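Local coordinates for member of DUF4221 family (Bacteroides vulgatus, PDB 3S9J), which is of unknown function but folds as a six-bladed beta-propeller and belongs to the DUF4221 family, at residues A[217-222]-A[244-249]; A[265-270]-A[279-284]. All blocks are in the same frame, centred on the assembly; numbering follows the deposited sequence.

Contact 1: residues A[217-222]-A[244-249]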
ATOM      1  N   PHE A 217       5.896  -7.171   6.782  1.00 23.33           N
ATOM      2  CA  PHE A 217       5.756  -8.290   5.861  1.00 23.66           C
ATOM      3  C   PHE A 217       6.308  -9.588   6.465  1.00 25.28           C
ATOM      4  O   PHE A 217       5.753 -10.664   6.247  1.00 25.47           O
ATOM      5  CB  PHE A 217       6.457  -7.999   4.542  1.00 23.26           C
ATOM      6  CG  PHE A 217       5.994  -6.725   3.847  1.00 22.44           C
ATOM      7  CD1 PHE A 217       4.661  -6.319   3.884  1.00 22.62           C
ATOM      8  CD2 PHE A 217       6.901  -5.956   3.125  1.00 22.32           C
ATOM      9  CE1 PHE A 217       4.250  -5.144   3.196  1.00 22.29           C
ATOM     10  CE2 PHE A 217       6.501  -4.785   2.473  1.00 24.45           C
ATOM     11  CZ  PHE A 217       5.178  -4.407   2.504  1.00 21.19           C
ATOM     12  N   GLY A 218       7.375  -9.485   7.237  1.00 26.08           N
ATOM     13  CA  GLY A 218       8.025 -10.681   7.783  1.00 28.50           C
ATOM     14  C   GLY A 218       7.576 -11.117   9.159  1.00 27.91           C
ATOM     15  O   GLY A 218       8.250 -11.931   9.775  1.00 31.66           O
ATOM     16  N   TYR A 219       6.447 -10.612   9.651  1.00 27.74           N
ATOM     17  CA  TYR A 219       6.064 -10.833  11.045  1.00 27.01           C
ATOM     18  C   TYR A 219       4.617 -11.267  11.223  1.00 28.91           C
ATOM     19  O   TYR A 219       3.711 -10.717  10.615  1.00 27.68           O
ATOM     20  CB  TYR A 219       6.319  -9.555  11.851  1.00 26.98           C
ATOM     21  CG  TYR A 219       6.438  -9.698  13.359  1.00 29.99           C
ATOM     22  CD1 TYR A 219       7.078 -10.790  13.943  1.00 34.04           C
ATOM     23  CD2 TYR A 219       5.963  -8.704  14.200  1.00 36.42           C
ATOM     24  CE1 TYR A 219       7.222 -10.879  15.332  1.00 40.57           C
ATOM     25  CE2 TYR A 219       6.092  -8.785  15.584  1.00 38.50           C
ATOM     26  CZ  TYR A 219       6.721  -9.868  16.143  1.00 39.45           C
ATOM     27  OH  TYR A 219       6.857  -9.926  17.513  1.00 40.04           O
ATOM     28  N   ASP A 220       4.408 -12.227  12.124  1.00 30.35           N
ATOM     29  CA  ASP A 220       3.085 -12.752  12.445  1.00 32.71           C
ATOM     30  C   ASP A 220       2.130 -11.733  13.053  1.00 31.02           C
ATOM     31  O   ASP A 220       0.933 -11.904  12.954  1.00 34.40           O
ATOM     32  CB  ASP A 220       3.192 -13.864  13.484  1.00 35.23           C
ATOM     33  CG  ASP A 220       3.755 -15.138  12.942  1.00 37.41           C
ATOM     34  OD1 ASP A 220       4.197 -15.205  11.787  1.00 36.12           O
ATOM     35  OD2 ASP A 220       3.693 -16.103  13.706  1.00 43.19           O
ATOM     36  N   SER A 221       2.648 -10.697  13.704  1.00 33.25           N
ATOM     37  CA  SER A 221       1.799  -9.821  14.494  1.00 32.59           C
ATOM     38  C   SER A 221       1.632  -8.443  13.874  1.00 31.19           C
ATOM     39  O   SER A 221       2.532  -7.935  13.198  1.00 31.34           O
ATOM     40  CB  SER A 221       2.339  -9.689  15.926  1.00 36.83           C
ATOM     41  OG  SER A 221       2.210 -10.915  16.621  1.00 37.93           O
ATOM     42  N   LEU A 222       0.463  -7.873  14.105  1.00 31.07           N
ATOM     43  CA  LEU A 222       0.176  -6.479  13.765  1.00 31.36           C
ATOM     44  C   LEU A 222       0.476  -5.557  14.942  1.00 33.13           C
ATOM     45  O   LEU A 222       0.244  -5.901  16.098  1.00 33.95           O
ATOM     46  CB  LEU A 222      -1.297  -6.302  13.399  1.00 32.14           C
ATOM     47  CG  LEU A 222      -1.814  -7.024  12.165  1.00 31.31           C
ATOM     48  CD1 LEU A 222      -3.343  -6.839  12.075  1.00 30.83           C
ATOM     49  CD2 LEU A 222      -1.079  -6.496  10.901  1.00 29.52           C
HETATM   50  N   MSE A 244       6.545 -16.780  11.628  1.00 37.95           N
HETATM   51  CA  MSE A 244       7.747 -16.120  11.113  1.00 38.48           C
HETATM   52  C   MSE A 244       8.126 -14.832  11.831  1.00 37.81           C
HETATM   53  O   MSE A 244       7.284 -14.149  12.457  1.00 37.36           O
HETATM   54  CB  MSE A 244       7.587 -15.828   9.611  1.00 38.10           C
HETATM   55  CG  MSE A 244       6.559 -14.791   9.276  1.00 34.17           C
HETATM   56 SE   MSE A 244       6.508 -14.333   7.366  0.75 30.52          SE
HETATM   57  CE  MSE A 244       5.891 -15.977   6.718  1.00 27.61           C
ATOM     58  N   LYS A 245       9.418 -14.522  11.723  1.00 39.48           N
ATOM     59  CA  LYS A 245       9.972 -13.204  12.024  1.00 39.63           C
ATOM     60  C   LYS A 245      10.808 -12.768  10.819  1.00 35.99           C
ATOM     61  O   LYS A 245      11.185 -13.601   9.983  1.00 36.18           O
ATOM     62  CB  LYS A 245      10.834 -13.223  13.301  1.00 40.80           C
ATOM     63  CG  LYS A 245      10.109 -13.772  14.539  1.00 55.10           C
ATOM     64  CD  LYS A 245      10.243 -12.882  15.804  1.00 63.85           C
ATOM     65  CE  LYS A 245      11.655 -12.833  16.380  1.00 68.77           C
ATOM     66  NZ  LYS A 245      11.690 -12.118  17.712  1.00 71.77           N
ATOM     67  N   PRO A 246      11.068 -11.458  10.686  1.00 34.76           N
ATOM     68  CA  PRO A 246      11.698 -11.035   9.465  1.00 35.63           C
ATOM     69  C   PRO A 246      13.103 -11.569   9.285  1.00 34.45           C
ATOM     70  O   PRO A 246      13.792 -11.917  10.247  1.00 36.32           O
ATOM     71  CB  PRO A 246      11.700  -9.488   9.573  1.00 36.59           C
ATOM     72  CG  PRO A 246      10.629  -9.181  10.546  1.00 38.86           C
ATOM     73  CD  PRO A 246      10.699 -10.301  11.523  1.00 36.42           C
ATOM     74  N   LYS A 247      13.464 -11.695   8.026  1.00 35.83           N
ATOM     75  CA  LYS A 247      14.793 -12.150   7.633  0.50 37.49           C
ATOM     76  C   LYS A 247      15.286 -11.109   6.655  1.00 36.33           C
ATOM     77  O   LYS A 247      14.787 -11.007   5.533  1.00 35.98           O
ATOM     78  CB  LYS A 247      14.746 -13.531   6.966  0.50 39.42           C
ATOM     79  CG  LYS A 247      15.966 -14.411   7.283  0.50 43.66           C
ATOM     80  CD  LYS A 247      17.192 -14.118   6.421  0.50 46.56           C
ATOM     81  CE  LYS A 247      17.362 -15.141   5.291  0.50 47.19           C
ATOM     82  NZ  LYS A 247      17.123 -14.577   3.911  0.50 40.89           N
ATOM     83  N   LEU A 248      16.251 -10.321   7.093  1.00 35.60           N
ATOM     84  CA  LEU A 248      16.801  -9.308   6.218  1.00 33.21           C
ATOM     85  C   LEU A 248      17.595  -9.963   5.086  1.00 33.91           C
ATOM     86  O   LEU A 248      18.272 -10.958   5.294  1.00 37.13           O
ATOM     87  CB  LEU A 248      17.690  -8.360   7.009  1.00 31.74           C
ATOM     88  CG  LEU A 248      17.000  -7.548   8.120  1.00 33.44           C
ATOM     89  CD1 LEU A 248      18.038  -6.716   8.867  1.00 34.66           C
ATOM     90  CD2 LEU A 248      15.898  -6.623   7.556  1.00 31.88           C
ATOM     91  N   GLY A 249      17.526  -9.367   3.909  1.00 35.66           N
ATOM     92  CA  GLY A 249      18.370  -9.765   2.798  1.00 37.28           C
ATOM     93  C   GLY A 249      19.722  -9.079   2.862  1.00 36.79           C
ATOM     94  O   GLY A 249      19.832  -7.921   3.264  1.00 35.20           O
TER

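Contact 2: residues A[265-270]-A[279-284]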
ATOM      1  N   PRO A 265       7.301 -17.132   1.619  1.00 24.82           N
ATOM      2  CA  PRO A 265       6.052 -16.627   2.184  1.00 23.62           C
ATOM      3  C   PRO A 265       6.254 -15.343   2.981  1.00 23.32           C
ATOM      4  O   PRO A 265       7.312 -15.139   3.570  1.00 25.50           O
ATOM      5  CB  PRO A 265       5.587 -17.784   3.111  1.00 24.07           C
ATOM      6  CG  PRO A 265       6.845 -18.493   3.454  1.00 28.60           C
ATOM      7  CD  PRO A 265       7.711 -18.412   2.236  1.00 26.33           C
ATOM      8  N   ARG A 266       5.265 -14.457   2.959  1.00 24.46           N
ATOM      9  CA  ARG A 266       5.310 -13.228   3.735  1.00 23.66           C
ATOM     10  C   ARG A 266       3.945 -12.612   3.715  1.00 25.41           C
ATOM     11  O   ARG A 266       3.086 -12.983   2.900  1.00 25.22           O
ATOM     12  CB  ARG A 266       6.307 -12.220   3.159  1.00 22.51           C
ATOM     13  CG  ARG A 266       6.031 -11.766   1.745  1.00 24.77           C
ATOM     14  CD  ARG A 266       7.006 -10.652   1.353  1.00 27.65           C
ATOM     15  NE  ARG A 266       7.030 -10.413  -0.094  1.00 26.03           N
ATOM     16  CZ  ARG A 266       7.922  -9.636  -0.716  1.00 26.86           C
ATOM     17  NH1 ARG A 266       8.872  -9.003  -0.040  1.00 26.76           N
ATOM     18  NH2 ARG A 266       7.880  -9.506  -2.039  1.00 27.38           N
ATOM     19  N   TYR A 267       3.743 -11.660   4.610  1.00 24.32           N
ATOM     20  CA  TYR A 267       2.515 -10.891   4.608  1.00 24.11           C
ATOM     21  C   TYR A 267       2.672  -9.726   3.625  1.00 24.32           C
ATOM     22  O   TYR A 267       3.790  -9.362   3.216  1.00 23.40           O
ATOM     23  CB  TYR A 267       2.137 -10.440   6.036  1.00 25.35           C
ATOM     24  CG  TYR A 267       1.895 -11.684   6.857  1.00 24.52           C
ATOM     25  CD1 TYR A 267       0.676 -12.341   6.776  1.00 26.35           C
ATOM     26  CD2 TYR A 267       2.917 -12.290   7.553  1.00 27.38           C
ATOM     27  CE1 TYR A 267       0.458 -13.545   7.427  1.00 27.78           C
ATOM     28  CE2 TYR A 267       2.701 -13.503   8.227  1.00 26.35           C
ATOM     29  CZ  TYR A 267       1.478 -14.119   8.144  1.00 28.13           C
ATOM     30  OH  TYR A 267       1.261 -15.321   8.788  1.00 28.41           O
ATOM     31  N   TRP A 268       1.529  -9.161   3.228  1.00 24.57           N
ATOM     32  CA  TRP A 268       1.531  -8.011   2.316  1.00 22.95           C
ATOM     33  C   TRP A 268       0.584  -6.944   2.885  1.00 24.19           C
ATOM     34  O   TRP A 268       0.827  -6.502   4.006  1.00 23.84           O
ATOM     35  CB  TRP A 268       1.274  -8.416   0.851  1.00 21.14           C
ATOM     36  CG  TRP A 268       1.782  -7.407  -0.143  1.00 21.13           C
ATOM     37  CD1 TRP A 268       1.041  -6.648  -0.999  1.00 21.31           C
ATOM     38  CD2 TRP A 268       3.138  -7.050  -0.365  1.00 20.56           C
ATOM     39  NE1 TRP A 268       1.857  -5.847  -1.747  1.00 21.66           N
ATOM     40  CE2 TRP A 268       3.153  -6.062  -1.372  1.00 21.29           C
ATOM     41  CE3 TRP A 268       4.356  -7.451   0.202  1.00 22.94           C
ATOM     42  CZ2 TRP A 268       4.321  -5.497  -1.838  1.00 21.37           C
ATOM     43  CZ3 TRP A 268       5.530  -6.870  -0.277  1.00 24.12           C
ATOM     44  CH2 TRP A 268       5.498  -5.901  -1.286  1.00 23.64           C
ATOM     45  N   HIS A 269      -0.481  -6.542   2.174  1.00 23.60           N
ATOM     46  CA  HIS A 269      -1.334  -5.462   2.653  1.00 23.62           C
ATOM     47  C   HIS A 269      -1.921  -5.730   4.036  1.00 24.11           C
ATOM     48  O   HIS A 269      -2.330  -6.862   4.352  1.00 23.84           O
ATOM     49  CB  HIS A 269      -2.569  -5.242   1.774  1.00 23.10           C
ATOM     50  CG  HIS A 269      -2.316  -5.131   0.307  1.00 21.68           C
ATOM     51  ND1 HIS A 269      -1.566  -4.113  -0.255  1.00 23.29           N
ATOM     52  CD2 HIS A 269      -2.843  -5.831  -0.720  1.00 22.06           C
ATOM     53  CE1 HIS A 269      -1.611  -4.226  -1.568  1.00 25.16           C
ATOM     54  NE2 HIS A 269      -2.371  -5.269  -1.878  1.00 21.28           N
ATOM     55  N   ILE A 270      -2.025  -4.671   4.830  1.00 23.25           N
ATOM     56  CA  ILE A 270      -3.042  -4.598   5.866  1.00 26.60           C
ATOM     57  C   ILE A 270      -4.003  -3.477   5.448  1.00 24.43           C
ATOM     58  O   ILE A 270      -3.588  -2.370   5.126  1.00 25.59           O
ATOM     59  CB  ILE A 270      -2.446  -4.425   7.305  1.00 28.04           C
ATOM     60  CG1 ILE A 270      -3.551  -4.451   8.396  1.00 29.64           C
ATOM     61  CG2 ILE A 270      -1.600  -3.155   7.417  1.00 27.13           C
ATOM     62  CD1 ILE A 270      -4.266  -5.815   8.527  1.00 27.26           C
ATOM     63  N   TYR A 279     -10.687  -5.663   9.334  1.00 30.53           N
ATOM     64  CA  TYR A 279      -9.395  -5.533   8.667  1.00 28.01           C
ATOM     65  C   TYR A 279      -9.141  -6.749   7.802  1.00 29.41           C
ATOM     66  O   TYR A 279      -9.582  -7.853   8.124  1.00 29.25           O
ATOM     67  CB  TYR A 279      -8.257  -5.407   9.681  1.00 29.27           C
ATOM     68  CG  TYR A 279      -8.393  -4.233  10.613  1.00 28.54           C
ATOM     69  CD1 TYR A 279      -9.197  -4.319  11.759  1.00 32.29           C
ATOM     70  CD2 TYR A 279      -7.730  -3.031  10.351  1.00 33.46           C
ATOM     71  CE1 TYR A 279      -9.341  -3.213  12.619  1.00 32.81           C
ATOM     72  CE2 TYR A 279      -7.857  -1.938  11.204  1.00 34.55           C
ATOM     73  CZ  TYR A 279      -8.662  -2.031  12.324  1.00 33.45           C
ATOM     74  OH  TYR A 279      -8.791  -0.955  13.164  1.00 30.17           O
ATOM     75  N   TYR A 280      -8.415  -6.537   6.714  1.00 25.66           N
ATOM     76  CA  TYR A 280      -7.965  -7.606   5.826  1.00 27.60           C
ATOM     77  C   TYR A 280      -6.437  -7.615   5.816  1.00 26.27           C
ATOM     78  O   TYR A 280      -5.810  -6.589   5.521  1.00 27.01           O
ATOM     79  CB  TYR A 280      -8.473  -7.404   4.400  1.00 26.04           C
ATOM     80  CG  TYR A 280      -9.958  -7.220   4.300  1.00 27.67           C
ATOM     81  CD1 TYR A 280     -10.823  -8.253   4.605  1.00 29.37           C
ATOM     82  CD2 TYR A 280     -10.508  -6.004   3.873  1.00 28.17           C
ATOM     83  CE1 TYR A 280     -12.202  -8.086   4.544  1.00 30.54           C
ATOM     84  CE2 TYR A 280     -11.898  -5.830   3.796  1.00 26.30           C
ATOM     85  CZ  TYR A 280     -12.735  -6.882   4.118  1.00 28.87           C
ATOM     86  OH  TYR A 280     -14.110  -6.720   4.070  1.00 31.43           O
ATOM     87  N   ARG A 281      -5.838  -8.764   6.105  1.00 26.17           N
ATOM     88  CA  ARG A 281      -4.406  -8.918   5.933  1.00 24.90           C
ATOM     89  C   ARG A 281      -4.134  -9.952   4.845  1.00 26.56           C
ATOM     90  O   ARG A 281      -4.610 -11.101   4.897  1.00 25.79           O
ATOM     91  CB  ARG A 281      -3.719  -9.325   7.241  1.00 25.59           C
ATOM     92  CG  ARG A 281      -2.221  -9.154   7.166  1.00 25.34           C
ATOM     93  CD  ARG A 281      -1.481  -9.591   8.420  1.00 27.34           C
ATOM     94  NE  ARG A 281      -0.119  -9.083   8.387  1.00 26.30           N
ATOM     95  CZ  ARG A 281       0.887  -9.507   9.131  1.00 29.54           C
ATOM     96  NH1 ARG A 281       0.724 -10.511  10.003  1.00 27.67           N
ATOM     97  NH2 ARG A 281       2.074  -8.936   8.981  1.00 27.28           N
ATOM     98  N   PHE A 282      -3.362  -9.550   3.851  1.00 24.56           N
ATOM     99  CA  PHE A 282      -3.014 -10.447   2.754  1.00 24.35           C
ATOM    100  C   PHE A 282      -1.747 -11.233   3.130  1.00 25.91           C
ATOM    101  O   PHE A 282      -0.824 -10.678   3.733  1.00 23.10           O
ATOM    102  CB  PHE A 282      -2.751  -9.637   1.474  1.00 23.55           C
ATOM    103  CG  PHE A 282      -4.005  -9.116   0.790  1.00 24.23           C
ATOM    104  CD1 PHE A 282      -4.852  -8.218   1.434  1.00 26.30           C
ATOM    105  CD2 PHE A 282      -4.325  -9.509  -0.492  1.00 24.07           C
ATOM    106  CE1 PHE A 282      -5.992  -7.747   0.800  1.00 25.57           C
ATOM    107  CE2 PHE A 282      -5.464  -9.051  -1.130  1.00 24.99           C
ATOM    108  CZ  PHE A 282      -6.301  -8.142  -0.480  1.00 21.85           C
ATOM    109  N   ALA A 283      -1.699 -12.508   2.742  1.00 26.05           N
ATOM    110  CA  ALA A 283      -0.543 -13.376   3.004  1.00 26.59           C
ATOM    111  C   ALA A 283      -0.144 -14.051   1.702  1.00 26.52           C
ATOM    112  O   ALA A 283      -1.014 -14.545   0.993  1.00 26.32           O
ATOM    113  CB  ALA A 283      -0.918 -14.418   4.042  1.00 24.36           C
ATOM    114  N   GLU A 284       1.152 -14.046   1.393  1.00 25.98           N
ATOM    115  CA  GLU A 284       1.674 -14.705   0.219  1.00 23.35           C
ATOM    116  C   GLU A 284       2.119 -16.113   0.608  1.00 26.00           C
ATOM    117  O   GLU A 284       2.870 -16.282   1.555  1.00 24.71           O
ATOM    118  CB  GLU A 284       2.856 -13.928  -0.364  1.00 24.46           C
ATOM    119  CG  GLU A 284       2.567 -12.463  -0.633  1.00 27.20           C
ATOM    120  CD  GLU A 284       3.644 -11.735  -1.438  1.00 27.34           C
ATOM    121  OE1 GLU A 284       4.815 -12.186  -1.513  1.00 26.78           O
ATOM    122  OE2 GLU A 284       3.296 -10.683  -2.029  1.00 31.56           O
TER
HETATM  123  O   HOH W   1       6.309 -11.460  -3.738  1.00 26.58           O
HETATM  124  O   HOH W   2       1.309  -7.026   6.646  1.00 25.94           O

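Contact 1: residues A[217-222]-A[244-249]
The carbonyl of F217 is the first group to approach the other segment, with F217 O 3.9 Å from SE of the selenomethionine M244, while the F217 ring turns off to stack on W268. At G218 the backbones come close: its CA is 4.1 Å from P246 CA, and a beta carbon built on G218 would fall 2.8 Å from P246 CA, too near to fit. G218 O has M244 CG beside it at 3.4 Å. Y219 carries CG anti to its backbone N (chi1 -160°), which lays the ring alongside K245, both side chains pointing the same way, and Y219 CE1 is 3.7 Å from K245 CD. The edge of that ring also meets M244 O near its plane. D220 supplies the polar link. M244 N donates to D220 OD1 at 2.8 Å and 163°, coming from above the carboxylate plane, and D220 N returns a weak bond to M244 O, 3.5 Å long. D220 OD2 is hydrogen-bonded to S243 OG, so one carboxylate holds two consecutive residues. Replacing D220 by an alanine removes the carboxylate and is likely to leave the M244 N-H and the S243 hydroxyl without this partner. The turn joins strands 211-216 and 221-225 of the propeller blade 201-235, packed against the loop leading toward the next blade, whose Y267 touches M244; P246 rests on F188.

Contact 2: residues A[265-270]-A[279-284]
Strands 266-270 and 279-284, in the hairpin that begins one four-stranded propeller blade, run antiparallel, 148° between directions and 4.5 Å between axes at closest, with R266 opposite E284 and Y267 opposite A283 before a beta bulge shifts the register by one, to I270 opposite R281. F282 serves both bulge residues: its O takes W268 N at 2.8 Å, and its N gives to H269 O at 2.9 Å. R266 and E284 lie side by side and form a salt bridge, NE to OE1 3.2 Å, with OE1 in the guanidinium plane but NE well above the carboxylate plane. K302 is a second cation on E284 OE1, and Y328 OH bonds OE2. R281, extended from CG to NE with CG anti to the backbone N (chi1 -166°), reaches over the neighbouring strand, crosses the Y267 side chain at about a right angle and lies flat on its ring, planes 12° apart and centres 3.9 Å apart, an off-centre cation-pi stack. H269 directs its ring edge at the face of F282 in a T-shaped pair, nearly perpendicular, centroids 4.9 Å apart, while H269 NE2 and ND1 bond Y328 O and N135 N. A water accepts from R281 NE and donates to W268 O. With NH1 and NH2 taken by carbonyls of A236 and Y219, buried R281 has each nitrogen engaged, which fixes its rotation and probably offsets the cost of burying its charge; E284 is likely held ionised by two cations.

In the fold
Contacts 1 and 2 follow each other along the chain, with centres about 11 Å apart, and they touch directly at the junction of two neighbouring four-stranded sheets. F217 O and Y267 N are 2.8 Å apart, a probable backbone hydrogen bond from the turn to strand 266-273. A second probable bond joins Y219 O to R281 NH2 at 2.9 Å, so the arginine of contact 2 reaches back to the turn of contact 1. Contact 1 is the more peripheral, its centre about 17 Å from the chain centre against about 11 Å. No active site is known; a formic acid, probably from crystallisation, lies about 4 Å from the side chain of F217, and one lies about 4 Å from that of P265. The residues that bind the sodium ions belong to neither contact.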